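Local coordinates for protein V-type ATP synthase alpha chain (Nanoarchaeum equitans Kin4-M, PDB 5BN3) that is the A subunit of an archaeal V-type ATPase, built on a P-loop nucleotide-binding domain, with ADP bound in its pocket, at residues D124-K127 with G128-I132; G160-T163 with I164-I168; K274-M277 with Y278-I281; E306-R309 with D310-Y313. One frame throughout, in Å; residues are numbered along the deposited sequence.

Contact 1 of 4, residues D124-K127 with G128-I132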
loop_
_atom_site.group_PDB
_atom_site.type_symbol
_atom_site.label_atom_id
_atom_site.label_comp_id
_atom_site.label_asym_id
_atom_site.label_seq_id
_atom_site.Cartn_x
_atom_site.Cartn_y
_atom_site.Cartn_z
ATOM N N ASP A 124 -14.743 60.996 -28.083
ATOM C CA ASP A 124 -13.639 60.048 -28.167
ATOM C C ASP A 124 -14.172 58.664 -28.520
ATOM O O ASP A 124 -15.273 58.291 -28.108
ATOM C CB ASP A 124 -12.879 59.982 -26.839
ATOM C CG ASP A 124 -11.949 61.164 -26.635
ATOM O OD1 ASP A 124 -12.025 62.133 -27.421
ATOM O OD2 ASP A 124 -11.146 61.125 -25.679
ATOM N N THR A 125 -13.398 57.910 -29.293
ATOM C CA THR A 125 -13.740 56.523 -29.577
ATOM C C THR A 125 -13.084 55.637 -28.521
ATOM O O THR A 125 -11.932 55.862 -28.142
ATOM C CB THR A 125 -13.286 56.098 -30.987
ATOM O OG1 THR A 125 -13.720 57.072 -31.944
ATOM C CG2 THR A 125 -13.875 54.745 -31.354
ATOM N N ILE A 126 -13.822 54.645 -28.032
ATOM C CA ILE A 126 -13.324 53.780 -26.969
ATOM C C ILE A 126 -13.412 52.310 -27.382
ATOM O O ILE A 126 -14.327 51.919 -28.108
ATOM C CB ILE A 126 -14.079 54.045 -25.631
ATOM C CG1 ILE A 126 -13.193 53.726 -24.426
ATOM C CG2 ILE A 126 -15.404 53.289 -25.565
ATOM C CD1 ILE A 126 -13.843 54.042 -23.097
ATOM N N LYS A 127 -12.441 51.508 -26.952
ATOM C CA LYS A 127 -12.479 50.066 -27.196
ATOM C C LYS A 127 -12.380 49.293 -25.883
ATOM O O LYS A 127 -12.083 49.873 -24.840
ATOM C CB LYS A 127 -11.385 49.630 -28.184
ATOM C CG LYS A 127 -9.981 50.094 -27.827
ATOM C CD LYS A 127 -8.992 49.841 -28.964
ATOM C CE LYS A 127 -8.227 48.537 -28.774
ATOM N NZ LYS A 127 -7.255 48.300 -29.881
ATOM N N GLY A 128 -12.646 47.990 -25.940
ATOM C CA GLY A 128 -12.682 47.158 -24.748
ATOM C C GLY A 128 -11.428 47.230 -23.898
ATOM O O GLY A 128 -10.309 47.176 -24.415
ATOM N N GLY A 129 -11.612 47.368 -22.590
ATOM C CA GLY A 129 -10.492 47.393 -21.668
ATOM C C GLY A 129 -9.858 48.758 -21.470
ATOM O O GLY A 129 -8.934 48.897 -20.664
ATOM N N ASP A 130 -10.340 49.763 -22.197
ATOM C CA ASP A 130 -9.799 51.116 -22.076
ATOM C C ASP A 130 -10.109 51.741 -20.716
ATOM O O ASP A 130 -11.168 51.494 -20.136
ATOM C CB ASP A 130 -10.337 52.023 -23.187
ATOM C CG ASP A 130 -9.669 51.777 -24.527
ATOM O OD1 ASP A 130 -8.567 51.190 -24.551
ATOM O OD2 ASP A 130 -10.245 52.186 -25.557
ATOM N N ILE A 131 -9.182 52.552 -20.216
ATOM C CA ILE A 131 -9.403 53.303 -18.986
ATOM C C ILE A 131 -10.232 54.552 -19.285
ATOM O O ILE A 131 -9.756 55.478 -19.943
ATOM C CB ILE A 131 -8.066 53.715 -18.335
ATOM C CG1 ILE A 131 -7.236 52.473 -17.992
ATOM C CG2 ILE A 131 -8.311 54.544 -17.087
ATOM C CD1 ILE A 131 -5.848 52.790 -17.474
ATOM N N ILE A 132 -11.472 54.570 -18.805
ATOM C CA ILE A 132 -12.381 55.680 -19.072
ATOM C C ILE A 132 -12.241 56.776 -18.014
ATOM O O ILE A 132 -12.642 57.921 -18.232
ATOM C CB ILE A 132 -13.848 55.192 -19.179
ATOM C CG1 ILE A 132 -14.726 56.241 -19.865
ATOM C CG2 ILE A 132 -14.403 54.813 -17.810
ATOM C CD1 ILE A 132 -16.115 55.752 -20.182
#
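Asp130 folds back over the start of the turn it helps to close: its OD2 takes the amide of Lys127 in a short, nearly straight bond (Lys127 N to Asp130 OD2 2.7 Å, 167° at the hydrogen). The amide meets the carboxylate from above its plane. Asp130 CG stands beside its own backbone N and anti to the carbonyl carbon (chi1 -77°), which turns the carboxylate back toward Lys127. The reverse bond, Asp130 N to Lys127 O at 3.2 Å, closes a type II beta turn from Lys127 to Asp130, with Gly128 and Gly129 at its corners. Gly129 has a positive phi of 86°, the usual state of the third residue of such a turn.

The packed side lies beneath the carboxylate. Ile126 and Asp130 run antiparallel alongside one another, with Ile126 CG1 3.5 Å from Asp130 CB. Farther in, the terminal methyl of Ile126 meets Ile132 at about a right angle (Ile126 CD1 to Ile132 CG1 4.0 Å), both side chains being buried. The opposite character belongs to exposed Lys127: only the root of its chain touches the carboxylate, Lys127 CG lying 3.1 Å from Asp130 OD2, and the remainder departs from the turn. Its ammonium stays well apart from the acid, with 6.2 Å between Lys127 NZ and Asp130 OD1.

The turn links strand 125-126 to strand 131-137 in the barrel-sandwich domain. Ile126 and Ile132 both reach strand 169-171, through Val171 and Ala169, while Ile132 also packs on Ile144 of strand 140-145 and Ile157 of strand 152-157.

Contact 2 of 4, residues G160-T163 with I164-I168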
loop_
_atom_site.group_PDB
_atom_site.type_symbol
_atom_site.label_atom_id
_atom_site.label_comp_id
_atom_site.label_asym_id
_atom_site.label_seq_id
_atom_site.Cartn_x
_atom_site.Cartn_y
_atom_site.Cartn_z
ATOM N N GLY A 160 -17.452 63.573 -11.303
ATOM C CA GLY A 160 -17.821 63.972 -9.959
ATOM C C GLY A 160 -18.201 62.824 -9.049
ATOM O O GLY A 160 -17.639 61.730 -9.136
ATOM N N ASN A 161 -19.169 63.077 -8.176
ATOM C CA ASN A 161 -19.550 62.111 -7.157
ATOM C C ASN A 161 -20.706 61.211 -7.586
ATOM O O ASN A 161 -21.784 61.693 -7.941
ATOM C CB ASN A 161 -19.868 62.832 -5.846
ATOM C CG ASN A 161 -18.712 63.688 -5.364
ATOM O OD1 ASN A 161 -17.736 63.181 -4.806
ATOM N ND2 ASN A 161 -18.812 64.994 -5.583
ATOM N N PHE A 162 -20.467 59.900 -7.557
ATOM C CA PHE A 162 -21.458 58.916 -7.982
ATOM C C PHE A 162 -21.453 57.691 -7.074
ATOM O O PHE A 162 -20.449 57.393 -6.427
ATOM C CB PHE A 162 -21.170 58.448 -9.414
ATOM C CG PHE A 162 -21.139 59.553 -10.425
ATOM C CD1 PHE A 162 -19.956 60.218 -10.706
ATOM C CD2 PHE A 162 -22.288 59.914 -11.114
ATOM C CE1 PHE A 162 -19.920 61.232 -11.642
ATOM C CE2 PHE A 162 -22.257 60.928 -12.054
ATOM C CZ PHE A 162 -21.072 61.587 -12.318
ATOM N N THR A 163 -22.578 56.981 -7.033
ATOM C CA THR A 163 -22.627 55.663 -6.403
ATOM C C THR A 163 -22.462 54.617 -7.499
ATOM O O THR A 163 -22.472 54.954 -8.683
ATOM C CB THR A 163 -23.932 55.427 -5.616
ATOM O OG1 THR A 163 -25.041 55.351 -6.519
ATOM C CG2 THR A 163 -24.165 56.550 -4.620
ATOM N N ILE A 164 -22.326 53.353 -7.106
ATOM C CA ILE A 164 -21.927 52.289 -8.029
ATOM C C ILE A 164 -22.922 51.998 -9.166
ATOM O O ILE A 164 -22.517 51.600 -10.261
ATOM C CB ILE A 164 -21.572 50.987 -7.250
ATOM C CG1 ILE A 164 -20.186 50.481 -7.646
ATOM C CG2 ILE A 164 -22.618 49.903 -7.454
ATOM C CD1 ILE A 164 -19.069 51.403 -7.233
ATOM N N GLU A 165 -24.210 52.217 -8.920
ATOM C CA GLU A 165 -25.234 51.874 -9.905
ATOM C C GLU A 165 -25.544 53.012 -10.874
ATOM O O GLU A 165 -26.392 52.869 -11.755
ATOM C CB GLU A 165 -26.521 51.413 -9.210
ATOM C CG GLU A 165 -26.512 49.961 -8.741
ATOM C CD GLU A 165 -26.876 48.977 -9.842
ATOM O OE1 GLU A 165 -26.646 49.285 -11.030
ATOM O OE2 GLU A 165 -27.399 47.890 -9.516
ATOM N N GLU A 166 -24.852 54.136 -10.716
ATOM C CA GLU A 166 -25.112 55.311 -11.544
ATOM C C GLU A 166 -24.318 55.317 -12.849
ATOM O O GLU A 166 -23.152 54.917 -12.884
ATOM C CB GLU A 166 -24.850 56.596 -10.749
ATOM C CG GLU A 166 -25.816 56.798 -9.592
ATOM C CD GLU A 166 -25.665 58.144 -8.916
ATOM O OE1 GLU A 166 -24.531 58.503 -8.542
ATOM O OE2 GLU A 166 -26.684 58.847 -8.756
ATOM N N THR A 167 -24.965 55.775 -13.917
ATOM C CA THR A 167 -24.328 55.912 -15.224
ATOM C C THR A 167 -23.279 57.023 -15.191
ATOM O O THR A 167 -23.565 58.141 -14.761
ATOM C CB THR A 167 -25.376 56.230 -16.313
ATOM O OG1 THR A 167 -26.373 55.200 -16.334
ATOM C CG2 THR A 167 -24.725 56.328 -17.685
ATOM N N ILE A 168 -22.065 56.709 -15.637
ATOM C CA ILE A 168 -20.977 57.685 -15.662
ATOM C C ILE A 168 -20.597 58.050 -17.092
ATOM O O ILE A 168 -19.868 59.015 -17.325
ATOM C CB ILE A 168 -19.731 57.172 -14.911
ATOM C CG1 ILE A 168 -19.343 55.774 -15.391
ATOM C CG2 ILE A 168 -19.980 57.153 -13.418
ATOM C CD1 ILE A 168 -18.039 55.733 -16.145
#
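Phe162 lays one face of its ring against the CG2 methyl of Ile168, a CH-pi contact in which Ile168 CG2 is 4.1 Å from the centroid of the Phe162 ring and 16° off its normal. The methyl sits toward the rim, nearest Phe162 CG. With CG1 of Ile168 set between its backbone N and carbonyl carbon (chi1 51°), CG2 takes the place beside the N and is the branch presented to the ring.

At the edge of the same ring, near its plane, comes the Glu166 carboxylate, Glu166 OE1 being 3.7 Å from Phe162 CD2. The two side chains cross at about a right angle, with 68° between ring and carboxylate planes. The same oxygen takes the Thr163 amide (Thr163 N to Glu166 OE1 2.9 Å), which reaches it from above the carboxylate plane.

A type I beta turn from Thr163 to Glu166 brings these groups together as the chain leaves strand 160-162 of the barrel-sandwich domain. Its closing bond runs from Glu166 N to Thr163 O at 3.2 Å, so Glu166 joins Thr163 through both backbone and side chain. Beyond CG the glutamate is extended, and its CG passes the threonine hydroxyl at 3.5 Å (Glu166 CG to Thr163 OG1).

Phe162 and Ile168 also touch Phe116 of strand 114-118, and Ile168 packs on Ile176 of strand 174-176. Exposed Glu165 turns its side chain away from residues 160-163, but its carbonyl oxygen accepts a hydrogen bond from Lys177 NZ.

Contact 3 of 4, residues K274-M277 with Y278-I281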
loop_
_atom_site.group_PDB
_atom_site.type_symbol
_atom_site.label_atom_id
_atom_site.label_comp_id
_atom_site.label_asym_id
_atom_site.label_seq_id
_atom_site.Cartn_x
_atom_site.Cartn_y
_atom_site.Cartn_z
ATOM N N LYS A 274 1.046 53.885 3.571
ATOM C CA LYS A 274 -0.379 53.644 3.753
ATOM C C LYS A 274 -0.582 52.331 4.499
ATOM O O LYS A 274 0.272 51.445 4.441
ATOM C CB LYS A 274 -1.092 53.592 2.398
ATOM C CG LYS A 274 -0.981 54.867 1.574
ATOM C CD LYS A 274 -2.244 55.089 0.747
ATOM C CE LYS A 274 -2.107 56.278 -0.193
ATOM N NZ LYS A 274 -1.449 55.911 -1.478
ATOM N N PRO A 275 -1.710 52.200 5.212
ATOM C CA PRO A 275 -1.951 50.929 5.904
ATOM C C PRO A 275 -2.202 49.780 4.927
ATOM O O PRO A 275 -2.817 49.989 3.880
ATOM C CB PRO A 275 -3.196 51.211 6.753
ATOM C CG PRO A 275 -3.849 52.383 6.112
ATOM C CD PRO A 275 -2.758 53.200 5.488
ATOM N N LEU A 276 -1.726 48.587 5.278
ATOM C CA LEU A 276 -1.768 47.430 4.387
ATOM C C LEU A 276 -3.170 47.069 3.912
ATOM O O LEU A 276 -3.348 46.595 2.791
ATOM C CB LEU A 276 -1.136 46.213 5.068
ATOM C CG LEU A 276 0.348 46.300 5.424
ATOM C CD1 LEU A 276 0.848 44.972 5.967
ATOM C CD2 LEU A 276 1.148 46.701 4.211
ATOM N N MET A 277 -4.162 47.295 4.765
ATOM C CA MET A 277 -5.534 46.900 4.460
ATOM C C MET A 277 -6.078 47.541 3.180
ATOM O O MET A 277 -6.864 46.928 2.462
ATOM C CB MET A 277 -6.447 47.217 5.647
ATOM C CG MET A 277 -7.681 46.342 5.721
ATOM S SD MET A 277 -7.265 44.606 5.993
ATOM C CE MET A 277 -8.356 43.819 4.809
ATOM N N TYR A 278 -5.644 48.761 2.883
ATOM C CA TYR A 278 -6.185 49.498 1.742
ATOM C C TYR A 278 -5.798 48.920 0.375
ATOM O O TYR A 278 -6.399 49.278 -0.638
ATOM C CB TYR A 278 -5.803 50.979 1.823
ATOM C CG TYR A 278 -6.498 51.752 2.917
ATOM C CD1 TYR A 278 -7.704 51.315 3.447
ATOM C CD2 TYR A 278 -5.952 52.927 3.413
ATOM C CE1 TYR A 278 -8.343 52.024 4.443
ATOM C CE2 TYR A 278 -6.585 53.643 4.411
ATOM C CZ TYR A 278 -7.780 53.184 4.922
ATOM O OH TYR A 278 -8.421 53.886 5.914
ATOM N N ARG A 279 -4.799 48.039 0.348
ATOM C CA ARG A 279 -4.399 47.366 -0.890
ATOM C C ARG A 279 -4.813 45.897 -0.880
ATOM O O ARG A 279 -4.494 45.146 -1.802
ATOM C CB ARG A 279 -2.882 47.455 -1.096
ATOM C CG ARG A 279 -2.075 46.512 -0.199
ATOM C CD ARG A 279 -0.637 46.358 -0.677
ATOM N NE ARG A 279 0.111 45.390 0.128
ATOM C CZ ARG A 279 1.357 45.005 -0.127
ATOM N NH1 ARG A 279 2.004 45.499 -1.173
ATOM N NH2 ARG A 279 1.955 44.121 0.657
ATOM N N THR A 280 -5.538 45.499 0.159
ATOM C CA THR A 280 -5.839 44.089 0.384
ATOM C C THR A 280 -7.317 43.741 0.181
ATOM O O THR A 280 -8.208 44.481 0.604
ATOM C CB THR A 280 -5.405 43.674 1.803
ATOM O OG1 THR A 280 -4.026 44.017 1.996
ATOM C CG2 THR A 280 -5.582 42.177 2.008
ATOM N N ILE A 281 -7.563 42.612 -0.479
ATOM C CA ILE A 281 -8.907 42.052 -0.595
ATOM C C ILE A 281 -8.915 40.657 0.021
ATOM O O ILE A 281 -8.070 39.822 -0.309
ATOM C CB ILE A 281 -9.354 41.954 -2.064
ATOM C CG1 ILE A 281 -9.277 43.325 -2.737
ATOM C CG2 ILE A 281 -10.767 41.394 -2.161
ATOM C CD1 ILE A 281 -9.583 43.295 -4.217
#
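A chi1 of -70° places the Tyr278 ring on the side of its own amide, opposite the carbonyl carbon, and so lays it back along the chain against Pro275. In Thr280 the OG1 branch takes the equivalent place (chi1 -54°) and turns the hydroxyl toward the carbonyl of Leu276.

The proline CG comes obliquely to the CD2-CE2 bond of the tyrosine, with Pro275 CG 3.5 Å from Tyr278 CE2. The backbone here forms a short 3-10 segment, residues 276-279, marked by three i-to-i+3 amide bonds: Tyr278 N to Pro275 O at 3.2 Å, Arg279 N to Leu276 O at 3.2 Å, and Thr280 N to Met277 O at 3.0 Å.

Leu276 O is gripped twice. The Thr280 hydroxyl donates to it (Thr280 OG1 to Leu276 O 2.8 Å), and this donor and the Arg279 amide approach from opposite faces of the carbonyl plane. Buried Thr280 thus satisfies its hydroxyl within the turn. Arg279 CG also brushes Leu276 O at 3.3 Å before the extended chain carries the guanidinium away to the carbonyl oxygens of Ala237, Ala240 and Ser242.

The turn delivers the chain into strand 280-285 of the nucleotide-binding domain, which runs parallel to strand 244-250. Leu276 packs on Lys238 and Trp239 of helix 229-239, and Met277 packs on Phe264.

Contact 4 of 4, residues E306-R309 with D310-Y313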
loop_
_atom_site.group_PDB
_atom_site.type_symbol
_atom_site.label_atom_id
_atom_site.label_comp_id
_atom_site.label_asym_id
_atom_site.label_seq_id
_atom_site.Cartn_x
_atom_site.Cartn_y
_atom_site.Cartn_z
ATOM N N GLU A 306 -7.180 39.197 -12.017
ATOM C CA GLU A 306 -7.070 39.543 -13.428
ATOM C C GLU A 306 -7.596 40.950 -13.675
ATOM O O GLU A 306 -7.059 41.680 -14.505
ATOM C CB GLU A 306 -7.862 38.550 -14.282
ATOM C CG GLU A 306 -7.266 37.157 -14.375
ATOM C CD GLU A 306 -8.142 36.220 -15.182
ATOM O OE1 GLU A 306 -9.384 36.351 -15.099
ATOM O OE2 GLU A 306 -7.596 35.359 -15.903
ATOM N N TYR A 307 -8.654 41.314 -12.956
ATOM C CA TYR A 307 -9.288 42.623 -13.102
ATOM C C TYR A 307 -8.329 43.763 -12.779
ATOM O O TYR A 307 -8.239 44.740 -13.521
ATOM C CB TYR A 307 -10.540 42.704 -12.220
ATOM C CG TYR A 307 -11.149 44.085 -12.110
ATOM C CD1 TYR A 307 -11.733 44.700 -13.209
ATOM C CD2 TYR A 307 -11.158 44.764 -10.900
ATOM C CE1 TYR A 307 -12.297 45.961 -13.106
ATOM C CE2 TYR A 307 -11.718 46.023 -10.789
ATOM C CZ TYR A 307 -12.286 46.614 -11.895
ATOM O OH TYR A 307 -12.845 47.866 -11.786
ATOM N N PHE A 308 -7.609 43.638 -11.672
ATOM C CA PHE A 308 -6.648 44.668 -11.297
ATOM C C PHE A 308 -5.400 44.600 -12.175
ATOM O O PHE A 308 -4.749 45.616 -12.420
ATOM C CB PHE A 308 -6.300 44.570 -9.811
ATOM C CG PHE A 308 -7.349 45.153 -8.907
ATOM C CD1 PHE A 308 -7.422 46.524 -8.706
ATOM C CD2 PHE A 308 -8.263 44.335 -8.259
ATOM C CE1 PHE A 308 -8.387 47.071 -7.875
ATOM C CE2 PHE A 308 -9.230 44.873 -7.425
ATOM C CZ PHE A 308 -9.292 46.244 -7.234
ATOM N N ARG A 309 -5.078 43.401 -12.653
ATOM C CA ARG A 309 -4.013 43.228 -13.635
ATOM C C ARG A 309 -4.337 44.004 -14.910
ATOM O O ARG A 309 -3.463 44.635 -15.508
ATOM C CB ARG A 309 -3.833 41.745 -13.965
ATOM C CG ARG A 309 -2.813 41.464 -15.062
ATOM C CD ARG A 309 -3.099 40.137 -15.737
ATOM N NE ARG A 309 -4.372 40.168 -16.457
ATOM C CZ ARG A 309 -4.941 39.109 -17.023
ATOM N NH1 ARG A 309 -4.356 37.920 -16.954
ATOM N NH2 ARG A 309 -6.101 39.237 -17.652
ATOM N N ASP A 310 -5.603 43.963 -15.315
ATOM C CA ASP A 310 -6.047 44.633 -16.534
ATOM C C ASP A 310 -5.963 46.159 -16.440
ATOM O O ASP A 310 -5.988 46.852 -17.457
ATOM C CB ASP A 310 -7.476 44.200 -16.881
ATOM C CG ASP A 310 -7.565 42.744 -17.295
ATOM O OD1 ASP A 310 -6.530 42.162 -17.688
ATOM O OD2 ASP A 310 -8.681 42.185 -17.240
ATOM N N GLN A 311 -5.862 46.679 -15.220
ATOM C CA GLN A 311 -5.705 48.116 -15.014
ATOM C C GLN A 311 -4.242 48.522 -15.147
ATOM O O GLN A 311 -3.905 49.700 -15.034
ATOM C CB GLN A 311 -6.235 48.528 -13.635
ATOM C CG GLN A 311 -7.720 48.263 -13.422
ATOM C CD GLN A 311 -8.178 48.592 -12.014
ATOM O OE1 GLN A 311 -7.615 49.464 -11.349
ATOM N NE2 GLN A 311 -9.203 47.885 -11.548
ATOM N N GLY A 312 -3.374 47.543 -15.380
ATOM C CA GLY A 312 -1.953 47.813 -15.516
ATOM C C GLY A 312 -1.254 47.799 -14.172
ATOM O O GLY A 312 -0.266 48.506 -13.962
ATOM N N TYR A 313 -1.768 46.984 -13.257
ATOM C CA TYR A 313 -1.186 46.870 -11.927
ATOM C C TYR A 313 -0.550 45.498 -11.711
ATOM O O TYR A 313 -0.826 44.546 -12.445
ATOM C CB TYR A 313 -2.247 47.127 -10.852
ATOM C CG TYR A 313 -2.637 48.582 -10.691
ATOM C CD1 TYR A 313 -1.709 49.526 -10.278
ATOM C CD2 TYR A 313 -3.939 49.002 -10.919
ATOM C CE1 TYR A 313 -2.061 50.854 -10.117
ATOM C CE2 TYR A 313 -4.302 50.329 -10.760
ATOM C CZ TYR A 313 -3.357 51.250 -10.359
ATOM O OH TYR A 313 -3.706 52.570 -10.196
#
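Asp310 OD1 is held by two nitrogens of the preceding arginine, with Arg309 NE at 3.2 Å and Arg309 NH2 at 3.0 Å from Asp310 OD1. The guanidinium comes side-on and keeps the oxygen near its own plane; NH2 meets OD1 on the syn side, NE from above the carboxylate plane. Arg309 CG is anti to the backbone N (chi1 176°), and a bend at chi3 brings the guanidinium back to the acid.

Gln311 extends back toward Tyr307 and Phe308 of the last turn. Its amide nitrogen lies over one face of the Tyr307 ring, toward the rim (Gln311 NE2 to Tyr307 CE2 3.2 Å), with amide and ring planes 79° apart. Gln311 and Phe308 lie flank to flank, Gln311 NE2 being 3.6 Å from Phe308 CD1.

Helix 293-309 ends here in a Schellman motif, Gly312 leaving helical geometry with positive phi (87°). Gly312 N bonds to Arg309 O at 2.9 Å, and a weak bond from Tyr313 N reaches Phe308 O. The chain then enters strand 314-320.

Asp310 OD2 has a salt bridge to Arg188, whose carbonyl oxygen takes a bond from Arg309 NH2, while Glu306 pairs with Arg359 and accepts the Arg188 amide. Interleaved in this way, the buried acids and bases probably balance one another's charge and should keep both carboxylates ionised.

Along the chain the four contacts follow one another without overlap. Contacts 1 and 2 are turns of the barrel-sandwich domain, their centres 18 Å apart, and they touch where Ile132 CG2 packs on Ile168 CD1 at 4.1 Å. Contacts 3 and 4 lie in the nucleotide-binding domain, 17 Å between centres; one opens strand 280-285, the other closes helix 293-309, the next helix along the chain, and Ile281 CD1 meets Phe308 CE2 at 3.6 Å. Contacts 1 and 4, centres 15 Å apart, come within about 4 Å at their nearest atoms without touching. Strand 140-145 bridges them, packing on both, and Asn367 hydrogen-bonds to each, so the two domains are joined closely here.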